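PDB 4MDB: mariner Mos1 transposase from Drosophila mauritiana, which cuts the Mos1 transposon out of one DNA site and pastes it into another, acting as a homodimer that needs magnesium or manganese. Local coordinates for residues A[152-155]-A[156-159]. The protein carries 1 engineered substitution. Residues are numbered along the deposited sequence; the frame is centred on the assembly and turned at random.
Sequences PHAA and YSPD. With RLT (N-(4-fluorobenzyl)-5-hydroxy-1-methyl-2-(1-methyl-1-{[(5-methyl-1,3,4-oxadiazol-2-yl)carbonyl]amino}ethyl)-6-oxo-1,6-di hydropyrimidine-4-carboxamide), chain B.
Ser157 turns its hydroxyl back toward the carbonyls of Ala154 and Ala155. Ser157 OG lies 3.0 Å from Ala155 O. Ala154 O is 3.1 Å from the same Ser157 OG. A hydrogen bond to Ala155 O is possible, but the single proton could serve another acceptor instead. With chi1 at -60°, OG is anti to the carbonyl carbon, which directs it back along the chain. Ala154 CB lies 3.5 Å from Ser157 OG. Arg12 of helix 6-25 adds a weak hydrogen bond to OG.

His153 meets Ser157 with its ring edge. Ser157 O lies near the ring plane, 3.5 Å from His153 CE1. The ring also touches Asp129, a ligand of a magnesium ion. His153 is thus a second-shell neighbour of the metal site, its side chain about 8 Å from a bound magnesium ion.

The Tyr156 side chain leaves the backbone away from residues 152-155. The oxadiazole of raltegravir lies over one face of its ring, the two rings nearly parallel and face to face. RLT OAT sits 3.4 Å above the plane of the Tyr156 ring, over its centre. Tyr156 CE2 reaches RLT CAW of the oxadiazole at 3.3 Å. Ala155 CB touches the oxadiazole methyl, RLT CAA, at 3.5 Å. The Tyr156 ring also stacks with His2.

Residues 152-159 belong to the loop between strand 149-150 and helix 162-175 of the RNase H-like catalytic domain. That helix carries the metal ligand Asp164. The chemistry divides the loop: the Ser157 hydroxyl has two carbonyls close by, a polar link that is not settled, while Ala155 and Tyr156 give the inhibitor a mostly apolar and aromatic surface beside the metals.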
# COMPACT_ATOMS: atom_id res chain seq x y z
N PRO A 152 -5.79 -10.02 -5.02
CA PRO A 152 -5.84 -9.57 -6.39
C PRO A 152 -5.94 -8.06 -6.44
O PRO A 152 -6.53 -7.47 -5.56
CB PRO A 152 -7.14 -10.16 -6.92
CG PRO A 152 -7.87 -10.64 -5.80
CD PRO A 152 -6.93 -10.84 -4.63
N HIS A 153 -5.29 -7.49 -7.42
CA HIS A 153 -5.33 -6.07 -7.64
C HIS A 153 -5.18 -5.86 -9.11
O HIS A 153 -4.23 -6.31 -9.70
CB HIS A 153 -4.22 -5.37 -6.90
CG HIS A 153 -4.32 -3.88 -6.91
ND1 HIS A 153 -5.23 -3.21 -6.15
CD2 HIS A 153 -3.61 -2.94 -7.56
CE1 HIS A 153 -5.12 -1.92 -6.37
NE2 HIS A 153 -4.11 -1.73 -7.20
N ALA A 154 -6.13 -5.14 -9.67
CA ALA A 154 -6.11 -4.73 -11.07
C ALA A 154 -5.15 -3.60 -11.40
O ALA A 154 -5.00 -2.61 -10.68
CB ALA A 154 -7.52 -4.33 -11.46
N ALA A 155 -4.56 -3.70 -12.57
CA ALA A 155 -3.82 -2.58 -13.16
C ALA A 155 -4.56 -1.22 -13.23
O ALA A 155 -5.79 -1.20 -13.34
CB ALA A 155 -3.36 -3.05 -14.53
N TYR A 156 -3.82 -0.13 -13.13
CA TYR A 156 -4.30 1.23 -13.18
C TYR A 156 -5.42 1.46 -12.16
O TYR A 156 -6.38 2.18 -12.45
CB TYR A 156 -4.82 1.58 -14.59
CG TYR A 156 -3.70 1.70 -15.58
CD1 TYR A 156 -3.02 2.90 -15.73
CD2 TYR A 156 -3.30 0.61 -16.33
CE1 TYR A 156 -1.97 3.01 -16.63
CE2 TYR A 156 -2.27 0.70 -17.23
CZ TYR A 156 -1.60 1.90 -17.38
OH TYR A 156 -0.56 1.98 -18.27
N SER A 157 -5.27 0.89 -10.94
CA SER A 157 -6.34 1.05 -9.95
C SER A 157 -5.88 1.71 -8.62
O SER A 157 -6.06 1.18 -7.57
CB SER A 157 -6.96 -0.29 -9.71
OG SER A 157 -7.55 -0.88 -10.91
N PRO A 158 -5.24 2.88 -8.69
CA PRO A 158 -4.93 3.53 -7.39
C PRO A 158 -6.13 3.99 -6.60
O PRO A 158 -6.06 4.13 -5.39
CB PRO A 158 -4.07 4.71 -7.82
CG PRO A 158 -4.58 5.05 -9.19
CD PRO A 158 -4.84 3.74 -9.84
N ASP A 159 -7.31 4.10 -7.25
CA ASP A 159 -8.52 4.34 -6.60
C ASP A 159 -9.00 3.20 -5.76
O ASP A 159 -10.01 3.33 -5.04
CB ASP A 159 -9.62 4.72 -7.64
CG ASP A 159 -9.86 3.69 -8.71
OD1 ASP A 159 -8.98 2.87 -9.05
OD2 ASP A 159 -10.98 3.78 -9.26
CAA RLT B . -0.51 -1.10 -15.02
CAB RLT B . -0.92 6.85 -9.47
CAC RLT B . -1.54 5.72 -12.24
CAD RLT B . 1.00 6.77 -12.25
OAE RLT B . 2.76 1.72 -8.94
OAF RLT B . -1.05 2.75 -12.37
OAG RLT B . -0.18 5.66 -7.42
OAH RLT B . 1.27 3.42 -7.25
FAI RLT B . 0.81 -3.14 -13.85
CAJ RLT B . 1.17 -1.62 -12.03
CAK RLT B . 2.62 -1.56 -13.93
CAL RLT B . 1.89 -0.57 -11.45
CAM RLT B . 3.35 -0.51 -13.36
CAN RLT B . 3.80 1.15 -11.54
NAO RLT B . 1.16 0.86 -15.67
NAP RLT B . 1.27 2.16 -15.11
NAQ RLT B . 1.09 3.94 -10.98
NAR RLT B . 2.82 2.19 -11.19
NAS RLT B . 0.37 4.43 -13.16
OAT RLT B . -0.37 1.02 -14.04
CAU RLT B . 2.34 2.28 -9.92
CAV RLT B . -0.16 3.18 -13.13
CAW RLT B . 0.17 0.24 -14.99
CAX RLT B . 1.53 -2.13 -13.29
CAY RLT B . 3.01 -0.00 -12.11
CAZ RLT B . 1.07 3.91 -8.48
CBA RLT B . 0.34 2.19 -14.12
CBB RLT B . 1.44 3.35 -9.77
CBC RLT B . 0.31 5.06 -10.98
CBD RLT B . 0.21 5.07 -8.48
NBE RLT B . -0.10 5.63 -9.73
CBF RLT B . -0.03 5.63 -12.46